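Local coordinates for protein phosphoserine phosphatase (Homo sapiens, PDB 6HYY) that catalyses the magnesium-dependent hydrolysis of O-phosphoserine to serine and phosphate, as a member of the haloacid dehalogenase-like hydrolases, at residues Ser9-Phe15 with Phe167-Ile173; Leu30-Val36 with Ile65-Gln71; Val126-Arg130 with Asp143-Ala149. All coordinates share one frame; numbering follows the deposited sequence.

Interaction 1. Residues Ser9-Phe15 with Phe167-Ile173; sequences SADAVCF and FKKIIMI
Ala12 to Phe15 pair in parallel with Ile170 to Ile173 in the central sheet of the haloacid dehalogenase-like hydrolase fold, whose strand 12-16 ends at the magnesium ligand Asp16, with Asp18 just beyond, and whose strand 170-174 leads to Asp175. The tight part is this buried ladder, where the axes of 12-15 and 170-173 come within 4.7 Å, their directions 20° apart. Cys14 is gripped through both its backbone polar atoms: its N donates to Ile171 O at 2.8 Å, and its O accepts from Ile173 N. On the sheet face of Val13 and Phe15, the CD1 methyl of Ile173 touches both Val13 CG1 and the Phe15 ring, meeting CE1 of that ring obliquely at 3.8 Å. Helix 87-96 packs against the same ring. On the other face Cys14 SG rests on Ile170 CG2, under helix 153-165.

Toward the start of both segments the order gives way to a more open, polar end. Here Asp11 turns its carboxylate onto the backbone of the other segment: OD2 takes Lys168 N at 2.9 Å on its syn side, close to the carboxylate plane, while Lys169 N comes to OD1 from above that plane. With CG between backbone N and carbonyl carbon (chi1 59°), the carboxylate is brought over these two amides. Farther out, the extended Lys169 chain runs to Ser9, where NZ donates to OG, an atom also hydrogen-bonded to Leu6 O. At the join Ala12 sets its CB over one face of the Phe167 ring, 3.6 Å from the centroid and 6° off the normal.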
loop_
_atom_site.group_PDB
_atom_site.type_symbol
_atom_site.label_atom_id
_atom_site.label_comp_id
_atom_site.label_asym_id
_atom_site.label_seq_id
_atom_site.Cartn_x
_atom_site.Cartn_y
_atom_site.Cartn_z
ATOM N N SER A 9 -10.361 18.833 0.436
ATOM C CA SER A 9 -11.712 18.524 -0.006
ATOM C C SER A 9 -12.043 17.037 0.085
ATOM O O SER A 9 -13.198 16.659 -0.138
ATOM C CB SER A 9 -11.912 19.000 -1.447
ATOM O OG SER A 9 -11.159 18.210 -2.350
ATOM N N ALA A 10 -11.071 16.190 0.405
ATOM C CA ALA A 10 -11.288 14.748 0.422
ATOM C C ALA A 10 -12.006 14.322 1.694
ATOM O O ALA A 10 -11.702 14.813 2.783
ATOM C CB ALA A 10 -9.956 14.013 0.326
ATOM N N ASP A 11 -12.945 13.384 1.572
ATOM C CA ASP A 11 -13.444 12.752 2.788
ATOM C C ASP A 11 -12.884 11.352 3.005
ATOM O O ASP A 11 -13.103 10.782 4.075
ATOM C CB ASP A 11 -14.981 12.740 2.851
ATOM C CG ASP A 11 -15.631 12.025 1.704
ATOM O OD1 ASP A 11 -14.967 11.694 0.707
ATOM O OD2 ASP A 11 -16.868 11.796 1.808
ATOM N N ALA A 12 -12.116 10.815 2.054
ATOM C CA ALA A 12 -11.403 9.567 2.275
ATOM C C ALA A 12 -10.087 9.632 1.512
ATOM O O ALA A 12 -10.026 10.168 0.403
ATOM C CB ALA A 12 -12.221 8.336 1.857
ATOM N N VAL A 13 -9.020 9.113 2.123
ATOM C CA VAL A 13 -7.719 9.038 1.469
ATOM C C VAL A 13 -7.235 7.606 1.576
ATOM O O VAL A 13 -7.210 7.037 2.671
ATOM C CB VAL A 13 -6.705 9.998 2.112
ATOM C CG1 VAL A 13 -5.298 9.737 1.535
ATOM C CG2 VAL A 13 -7.110 11.442 1.918
ATOM N N CYS A 14 -6.882 7.015 0.443
ATOM C CA CYS A 14 -6.345 5.662 0.399
ATOM C C CYS A 14 -4.863 5.752 0.085
ATOM O O CYS A 14 -4.479 6.410 -0.884
ATOM C CB CYS A 14 -7.020 4.795 -0.659
ATOM S SG CYS A 14 -8.804 4.650 -0.433
ATOM N N PHE A 15 -4.044 5.117 0.913
ATOM C CA PHE A 15 -2.606 5.083 0.713
ATOM C C PHE A 15 -2.181 3.705 0.241
ATOM O O PHE A 15 -2.548 2.696 0.854
ATOM C CB PHE A 15 -1.858 5.369 2.009
ATOM C CG PHE A 15 -1.921 6.784 2.486
ATOM C CD1 PHE A 15 -0.990 7.729 2.068
ATOM C CD2 PHE A 15 -2.901 7.168 3.393
ATOM C CE1 PHE A 15 -1.038 9.030 2.525
ATOM C CE2 PHE A 15 -2.946 8.477 3.881
ATOM C CZ PHE A 15 -2.028 9.418 3.428
ATOM N N PHE A 167 -18.531 7.707 -0.296
ATOM C CA PHE A 167 -17.698 8.884 -0.089
ATOM C C PHE A 167 -17.839 9.877 -1.244
ATOM O O PHE A 167 -17.913 9.479 -2.407
ATOM C CB PHE A 167 -16.223 8.482 0.035
ATOM C CG PHE A 167 -15.885 7.690 1.273
ATOM C CD1 PHE A 167 -16.021 8.234 2.537
ATOM C CD2 PHE A 167 -15.364 6.399 1.149
ATOM C CE1 PHE A 167 -15.670 7.498 3.675
ATOM C CE2 PHE A 167 -15.025 5.660 2.278
ATOM C CZ PHE A 167 -15.190 6.216 3.541
ATOM N N LYS A 168 -17.805 11.180 -0.908
ATOM C CA LYS A 168 -17.883 12.237 -1.922
ATOM C C LYS A 168 -16.605 12.364 -2.735
ATOM O O LYS A 168 -16.654 12.576 -3.951
ATOM C CB LYS A 168 -18.222 13.585 -1.289
ATOM C CG LYS A 168 -19.267 13.440 -0.266
ATOM C CD LYS A 168 -20.519 13.381 -1.104
ATOM C CE LYS A 168 -21.695 13.241 -0.204
ATOM N NZ LYS A 168 -21.808 14.426 0.587
ATOM N N LYS A 169 -15.454 12.237 -2.091
ATOM C CA LYS A 169 -14.203 12.564 -2.760
ATOM C C LYS A 169 -13.114 11.686 -2.152
ATOM O O LYS A 169 -12.649 11.961 -1.044
ATOM C CB LYS A 169 -13.875 14.041 -2.611
ATOM C CG LYS A 169 -12.599 14.445 -3.345
ATOM C CD LYS A 169 -12.666 15.888 -3.808
ATOM C CE LYS A 169 -11.774 16.127 -5.016
ATOM N NZ LYS A 169 -11.781 17.573 -5.405
ATOM N N ILE A 170 -12.722 10.644 -2.882
ATOM C CA ILE A 170 -11.666 9.721 -2.468
ATOM C C ILE A 170 -10.394 10.045 -3.242
ATOM O O ILE A 170 -10.392 10.079 -4.478
ATOM C CB ILE A 170 -12.072 8.259 -2.709
ATOM C CG1 ILE A 170 -13.372 7.923 -2.015
ATOM C CG2 ILE A 170 -10.991 7.303 -2.202
ATOM C CD1 ILE A 170 -13.850 6.519 -2.372
ATOM N N ILE A 171 -9.288 10.229 -2.527
ATOM C CA ILE A 171 -7.988 10.478 -3.142
ATOM C C ILE A 171 -7.131 9.238 -2.950
ATOM O O ILE A 171 -7.081 8.680 -1.846
ATOM C CB ILE A 171 -7.300 11.707 -2.528
ATOM C CG1 ILE A 171 -8.169 12.961 -2.748
ATOM C CG2 ILE A 171 -5.890 11.893 -3.112
ATOM C CD1 ILE A 171 -7.520 14.248 -2.297
ATOM N N MET A 172 -6.479 8.797 -4.024
ATOM C CA MET A 172 -5.482 7.726 -3.958
ATOM C C MET A 172 -4.083 8.338 -3.925
ATOM O O MET A 172 -3.806 9.258 -4.694
ATOM C CB MET A 172 -5.600 6.809 -5.175
ATOM C CG MET A 172 -4.542 5.725 -5.232
ATOM S SD MET A 172 -4.977 4.342 -4.158
ATOM C CE MET A 172 -3.372 3.647 -3.730
ATOM N N ILE A 173 -3.227 7.854 -3.018
ATOM C CA ILE A 173 -1.848 8.338 -2.883
ATOM C C ILE A 173 -0.907 7.158 -2.989
ATOM O O ILE A 173 -1.031 6.199 -2.225
ATOM C CB ILE A 173 -1.633 9.075 -1.552
ATOM C CG1 ILE A 173 -2.586 10.275 -1.462
ATOM C CG2 ILE A 173 -0.141 9.498 -1.422
ATOM C CD1 ILE A 173 -2.381 11.189 -0.249
#

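Interaction 2. Residues Leu30-Val36 with Ile65-Gln71; sequences LAKICGV and IQPSREQ
Cys34 and Ile65 meet where two helix ends come together in the helical region between the first and second strands of the haloacid dehalogenase-like fold, probably part of the cap, as inserted after the first strand in phosphoserine phosphatases. Segment 30-36 closes helix 26-33 with a Schellman motif at Gly35, and segment 65-71 passes from the end of helix 54-65 to the capped start of helix 69-78.

Ile65 presents two branches to different partners. CG2, anti to its backbone N, lies 3.7 Å from Cys34 SG, whereas CG1 turns to Val36 CG2, the two side chains crossing at a slant, and carries CD1 on to Ala31 CB. Val40 of helix 37-46 borders the same group. Leu30 lies at about a right angle to Pro67 and sets CD2 against the ring at CB, 3.9 Å away; its CG is 4.2 Å from Ile65 CG2. Leu30 also reaches Val72 and Leu75, farther along helix 69-78. Ile33 and Gln71 run past one another in opposite directions, and the methyl CG2 of Ile33 approaches Gln71 O.

No hydrogen bond joins the two segments; the side-chain hydrogen bonds lie within 65-71. Ser68 and Gln71 form a capping box: Gln71 N donates to Ser68 OG, and Ser68 N returns a nearly straight bond of 3.0 Å to Gln71 OE1, in the carbonyl plane on a lone pair. The second bond fixes the Gln71 amide beside the sulfur of Cys34, with Gln71 CD 3.5 Å from Cys34 SG and Gln71 OE1 at 3.4 Å from the same sulfur.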
loop_
_atom_site.group_PDB
_atom_site.type_symbol
_atom_site.label_atom_id
_atom_site.label_comp_id
_atom_site.label_asym_id
_atom_site.label_seq_id
_atom_site.Cartn_x
_atom_site.Cartn_y
_atom_site.Cartn_z
ATOM N N LEU A 30 10.037 -9.808 3.332
ATOM C CA LEU A 30 9.747 -11.181 3.716
ATOM C C LEU A 30 10.715 -12.142 3.042
ATOM O O LEU A 30 11.211 -13.084 3.672
ATOM C CB LEU A 30 8.297 -11.521 3.359
ATOM C CG LEU A 30 7.743 -12.856 3.843
ATOM C CD1 LEU A 30 7.956 -12.995 5.335
ATOM C CD2 LEU A 30 6.258 -12.945 3.479
ATOM N N ALA A 31 11.005 -11.911 1.760
ATOM C CA ALA A 31 11.971 -12.740 1.054
ATOM C C ALA A 31 13.351 -12.641 1.686
ATOM O O ALA A 31 14.099 -13.623 1.696
ATOM C CB ALA A 31 12.027 -12.338 -0.418
ATOM N N LYS A 32 13.706 -11.462 2.205
ATOM C CA LYS A 32 14.972 -11.307 2.919
ATOM C C LYS A 32 15.009 -12.196 4.154
ATOM O O LYS A 32 15.957 -12.966 4.354
ATOM C CB LYS A 32 15.172 -9.841 3.314
ATOM C CG LYS A 32 15.748 -8.949 2.222
ATOM C CD LYS A 32 16.025 -7.544 2.758
ATOM C CE LYS A 32 16.732 -6.668 1.730
ATOM N NZ LYS A 32 15.974 -6.521 0.458
ATOM N N ILE A 33 13.980 -12.092 5.001
ATOM C CA ILE A 33 13.854 -12.930 6.193
ATOM C C ILE A 33 13.950 -14.406 5.842
ATOM O O ILE A 33 14.510 -15.203 6.607
ATOM C CB ILE A 33 12.530 -12.595 6.916
ATOM C CG1 ILE A 33 12.700 -11.355 7.794
ATOM C CG2 ILE A 33 12.014 -13.788 7.726
ATOM C CD1 ILE A 33 13.387 -11.634 9.124
ATOM N N CYS A 34 13.441 -14.793 4.672
ATOM C CA CYS A 34 13.390 -16.182 4.244
ATOM C C CYS A 34 14.555 -16.579 3.344
ATOM O O CYS A 34 14.606 -17.731 2.903
ATOM C CB CYS A 34 12.065 -16.457 3.527
ATOM S SG CYS A 34 10.619 -16.257 4.604
ATOM N N GLY A 35 15.466 -15.653 3.037
ATOM C CA GLY A 35 16.692 -15.978 2.326
ATOM C C GLY A 35 16.642 -15.993 0.809
ATOM O O GLY A 35 17.550 -16.558 0.188
ATOM N N VAL A 36 15.635 -15.383 0.182
ATOM C CA VAL A 36 15.509 -15.419 -1.274
ATOM C C VAL A 36 15.319 -14.005 -1.821
ATOM O O VAL A 36 14.632 -13.794 -2.825
ATOM C CB VAL A 36 14.353 -16.342 -1.702
ATOM C CG1 VAL A 36 14.732 -17.798 -1.459
ATOM C CG2 VAL A 36 13.088 -15.995 -0.937
ATOM N N ILE A 65 9.433 -18.143 -1.776
ATOM C CA ILE A 65 9.599 -17.739 -0.385
ATOM C C ILE A 65 9.143 -18.844 0.564
ATOM O O ILE A 65 9.835 -19.161 1.537
ATOM C CB ILE A 65 8.841 -16.424 -0.122
ATOM C CG1 ILE A 65 9.424 -15.291 -0.972
ATOM C CG2 ILE A 65 8.867 -16.069 1.348
ATOM C CD1 ILE A 65 8.512 -14.065 -1.076
ATOM N N GLN A 66 7.964 -19.411 0.315
ATOM C CA GLN A 66 7.347 -20.395 1.198
ATOM C C GLN A 66 7.353 -19.930 2.655
ATOM O O GLN A 66 7.888 -20.622 3.533
ATOM C CB GLN A 66 8.034 -21.746 1.064
ATOM C CG GLN A 66 8.116 -22.255 -0.356
ATOM C CD GLN A 66 7.135 -23.371 -0.629
ATOM O OE1 GLN A 66 6.999 -24.302 0.168
ATOM N NE2 GLN A 66 6.452 -23.293 -1.764
ATOM N N PRO A 67 6.765 -18.775 2.954
ATOM C CA PRO A 67 6.925 -18.193 4.289
ATOM C C PRO A 67 6.121 -18.955 5.330
ATOM O O PRO A 67 4.918 -19.179 5.170
ATOM C CB PRO A 67 6.399 -16.765 4.115
ATOM C CG PRO A 67 5.365 -16.905 3.048
ATOM C CD PRO A 67 5.882 -17.957 2.100
ATOM N N SER A 68 6.789 -19.336 6.408
ATOM C CA SER A 68 6.072 -19.943 7.512
ATOM C C SER A 68 5.462 -18.859 8.391
ATOM O O SER A 68 5.861 -17.692 8.351
ATOM C CB SER A 68 7.006 -20.840 8.331
ATOM O OG SER A 68 7.819 -20.071 9.197
ATOM N N ARG A 69 4.468 -19.250 9.189
ATOM C CA ARG A 69 3.859 -18.284 10.093
ATOM C C ARG A 69 4.891 -17.718 11.061
ATOM O O ARG A 69 4.888 -16.516 11.351
ATOM C CB ARG A 69 2.689 -18.911 10.854
ATOM C CG ARG A 69 1.932 -17.888 11.686
ATOM C CD ARG A 69 0.704 -18.459 12.377
ATOM N NE ARG A 69 -0.011 -17.395 13.080
ATOM C CZ ARG A 69 0.305 -16.956 14.295
ATOM N NH1 ARG A 69 1.321 -17.498 14.955
ATOM N NH2 ARG A 69 -0.392 -15.974 14.850
ATOM N N GLU A 70 5.797 -18.569 11.555
ATOM C CA GLU A 70 6.860 -18.099 12.440
ATOM C C GLU A 70 7.784 -17.107 11.743
ATOM O O GLU A 70 8.257 -16.158 12.371
ATOM C CB GLU A 70 7.658 -19.293 12.975
ATOM C CG GLU A 70 8.931 -18.927 13.724
ATOM C CD GLU A 70 9.369 -20.009 14.701
ATOM O OE1 GLU A 70 8.801 -21.124 14.661
ATOM O OE2 GLU A 70 10.279 -19.739 15.514
ATOM N N GLN A 71 8.041 -17.293 10.449
ATOM C CA GLN A 71 8.892 -16.343 9.738
ATOM C C GLN A 71 8.181 -15.010 9.545
ATOM O O GLN A 71 8.808 -13.947 9.620
ATOM C CB GLN A 71 9.323 -16.917 8.393
ATOM C CG GLN A 71 10.391 -18.002 8.513
ATOM C CD GLN A 71 10.699 -18.683 7.191
ATOM O OE1 GLN A 71 9.797 -19.058 6.437
ATOM N NE2 GLN A 71 11.986 -18.844 6.897
#

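Interaction 3. Residues Val126-Arg130 with Asp143-Ala149; sequences VFANR and DETQPTA
Asp143 N donates to Arg130 O at 2.9 Å, joining strand 126-133 to the loop that leaves the antiparallel edge strand 139-142 of the sheet. A type I beta turn from Asp143 to Gln146 follows, reinforced by an Asx turn. Asp143 OD1 accepts both Thr145 N and Thr145 OG1 (2.7 Å), from the same face of the carboxylate. OD2 takes Gln146 NE2 at 3.0 Å from above its plane and a water that also accepts from Arg130 NH1; the guanidinium and carboxylate are thus bridged by water, their charged atoms not in contact and their planes 56° apart. With an alanine here the turn would lose both carboxylate oxygens and would probably be less firmly held, the Gln146 amide keeping its water but losing the partner of its NE2.

At Gln146 the side chain bends at chi2 (-65°), which brings NE2 to Asp143 while OE1 accepts from a second water, which accepts from Ala128 N. Pro147 then leads into a short 3-10 segment. Thr148 and Asn129 lie alongside, pointing opposite ways: Asn129 ND2 donates to Thr148 O at 3.1 Å, approaching from well above the carbonyl plane, and donates also to Gly106 O of the serine pocket. Thr148 CG2 faces Phe127 O. Asn129, whose side chain is about 6 Å from the bound serine, thereby links this loop to the pocket wall. Last in line, Ala149 sets its CB 3.5 Å from Asn129 OD1.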
loop_
_atom_site.group_PDB
_atom_site.type_symbol
_atom_site.label_atom_id
_atom_site.label_comp_id
_atom_site.label_asym_id
_atom_site.label_seq_id
_atom_site.Cartn_x
_atom_site.Cartn_y
_atom_site.Cartn_z
ATOM N N VAL A 126 -8.029 -1.765 6.245
ATOM C CA VAL A 126 -6.876 -2.372 5.595
ATOM C C VAL A 126 -7.375 -3.343 4.538
ATOM O O VAL A 126 -8.244 -4.188 4.815
ATOM C CB VAL A 126 -5.985 -3.105 6.611
ATOM C CG1 VAL A 126 -4.968 -3.956 5.879
ATOM C CG2 VAL A 126 -5.323 -2.119 7.571
ATOM N N PHE A 127 -6.837 -3.223 3.326
ATOM C CA PHE A 127 -7.143 -4.126 2.229
ATOM C C PHE A 127 -5.821 -4.650 1.701
ATOM O O PHE A 127 -4.998 -3.873 1.207
ATOM C CB PHE A 127 -7.932 -3.420 1.121
ATOM C CG PHE A 127 -9.318 -2.992 1.530
ATOM C CD1 PHE A 127 -9.520 -1.804 2.210
ATOM C CD2 PHE A 127 -10.416 -3.778 1.207
ATOM C CE1 PHE A 127 -10.812 -1.407 2.579
ATOM C CE2 PHE A 127 -11.703 -3.394 1.556
ATOM C CZ PHE A 127 -11.901 -2.211 2.246
ATOM N N ALA A 128 -5.606 -5.956 1.844
ATOM C CA ALA A 128 -4.336 -6.557 1.455
ATOM C C ALA A 128 -4.554 -8.045 1.233
ATOM O O ALA A 128 -5.625 -8.586 1.518
ATOM C CB ALA A 128 -3.253 -6.306 2.508
ATOM N N ASN A 129 -3.516 -8.702 0.721
ATOM C CA ASN A 129 -3.613 -10.136 0.507
ATOM C C ASN A 129 -3.464 -10.884 1.831
ATOM O O ASN A 129 -2.937 -10.363 2.812
ATOM C CB ASN A 129 -2.581 -10.571 -0.522
ATOM C CG ASN A 129 -2.978 -10.128 -1.896
ATOM O OD1 ASN A 129 -4.131 -10.322 -2.288
ATOM N ND2 ASN A 129 -2.078 -9.473 -2.608
ATOM N N ARG A 130 -4.000 -12.104 1.871
ATOM C CA ARG A 130 -4.055 -12.891 3.103
ATOM C C ARG A 130 -3.289 -14.182 2.871
ATOM O O ARG A 130 -3.701 -15.004 2.048
ATOM C CB ARG A 130 -5.495 -13.197 3.510
ATOM C CG ARG A 130 -6.343 -11.988 3.822
ATOM C CD ARG A 130 -7.665 -12.443 4.417
ATOM N NE ARG A 130 -7.536 -12.727 5.841
ATOM C CZ ARG A 130 -8.529 -13.162 6.611
ATOM N NH1 ARG A 130 -9.732 -13.371 6.085
ATOM N NH2 ARG A 130 -8.318 -13.375 7.905
ATOM N N ASP A 143 -5.258 -16.052 -0.172
ATOM C CA ASP A 143 -6.687 -15.921 -0.468
ATOM C C ASP A 143 -6.855 -15.302 -1.849
ATOM O O ASP A 143 -6.717 -14.090 -2.021
ATOM C CB ASP A 143 -7.375 -15.083 0.602
ATOM C CG ASP A 143 -8.869 -14.900 0.344
ATOM O OD1 ASP A 143 -9.403 -15.513 -0.599
ATOM O OD2 ASP A 143 -9.506 -14.152 1.116
ATOM N N GLU A 144 -7.199 -16.127 -2.839
ATOM C CA GLU A 144 -7.278 -15.649 -4.213
ATOM C C GLU A 144 -8.556 -14.870 -4.498
ATOM O O GLU A 144 -8.691 -14.315 -5.594
ATOM C CB GLU A 144 -7.139 -16.831 -5.176
ATOM C CG GLU A 144 -6.025 -17.788 -4.757
ATOM C CD GLU A 144 -5.555 -18.698 -5.874
ATOM O OE1 GLU A 144 -6.249 -18.788 -6.911
ATOM O OE2 GLU A 144 -4.479 -19.320 -5.712
ATOM N N THR A 145 -9.482 -14.794 -3.543
ATOM C CA THR A 145 -10.682 -13.989 -3.723
ATOM C C THR A 145 -10.500 -12.527 -3.331
ATOM O O THR A 145 -11.413 -11.728 -3.567
ATOM C CB THR A 145 -11.862 -14.576 -2.929
ATOM O OG1 THR A 145 -11.694 -14.319 -1.526
ATOM C CG2 THR A 145 -11.971 -16.077 -3.163
ATOM N N GLN A 146 -9.365 -12.147 -2.742
ATOM C CA GLN A 146 -9.178 -10.750 -2.364
ATOM C C GLN A 146 -9.044 -9.887 -3.615
ATOM O O GLN A 146 -8.411 -10.304 -4.585
ATOM C CB GLN A 146 -7.927 -10.579 -1.493
ATOM C CG GLN A 146 -8.046 -11.159 -0.100
ATOM C CD GLN A 146 -9.097 -10.453 0.739
ATOM O OE1 GLN A 146 -9.183 -9.225 0.741
ATOM N NE2 GLN A 146 -9.910 -11.228 1.446
ATOM N N PRO A 147 -9.625 -8.682 -3.630
ATOM C CA PRO A 147 -9.417 -7.817 -4.801
ATOM C C PRO A 147 -7.958 -7.493 -5.025
ATOM O O PRO A 147 -7.531 -7.366 -6.177
ATOM C CB PRO A 147 -10.241 -6.563 -4.476
ATOM C CG PRO A 147 -10.469 -6.608 -3.004
ATOM C CD PRO A 147 -10.521 -8.065 -2.639
ATOM N N THR A 148 -7.163 -7.410 -3.954
ATOM C CA THR A 148 -5.743 -7.129 -4.097
ATOM C C THR A 148 -4.949 -8.325 -4.637
ATOM O O THR A 148 -3.740 -8.195 -4.834
ATOM C CB THR A 148 -5.174 -6.659 -2.753
ATOM O OG1 THR A 148 -5.578 -7.571 -1.722
ATOM C CG2 THR A 148 -5.742 -5.274 -2.412
ATOM N N ALA A 149 -5.582 -9.468 -4.908
ATOM C CA ALA A 149 -4.864 -10.591 -5.504
ATOM C C ALA A 149 -4.812 -10.521 -7.025
ATOM O O ALA A 149 -4.067 -11.295 -7.640
ATOM C CB ALA A 149 -5.501 -11.922 -5.079
HETATM O O HOH W 1 -7.782 -7.776 3.027
HETATM O O HOH W 2 -4.933 -12.647 -0.853
HETATM O O HOH W 3 -10.580 -13.806 3.634
#

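Interaction 1 belongs mostly to the buried core: two adjacent central strands held by backbone bonds and aliphatic packing, with a polar fringe at one end. Interactions 2 and 3 are only partly buried. Interaction 3 reaches the same sheet toward its antiparallel edge, and there side-chain amides, a carboxylate and waters do most of the joining. Interaction 2 lies away from both, its centre 34 Å from that of interaction 1 and on the opposite side of the chain's centre. It joins helix ends mostly by apolar contacts, with the Cys34 sulfur against the Gln71 amide and no hydrogen bond across. Interactions 1 and 3 both come near the bound serine, and interaction 1 also near the magnesium.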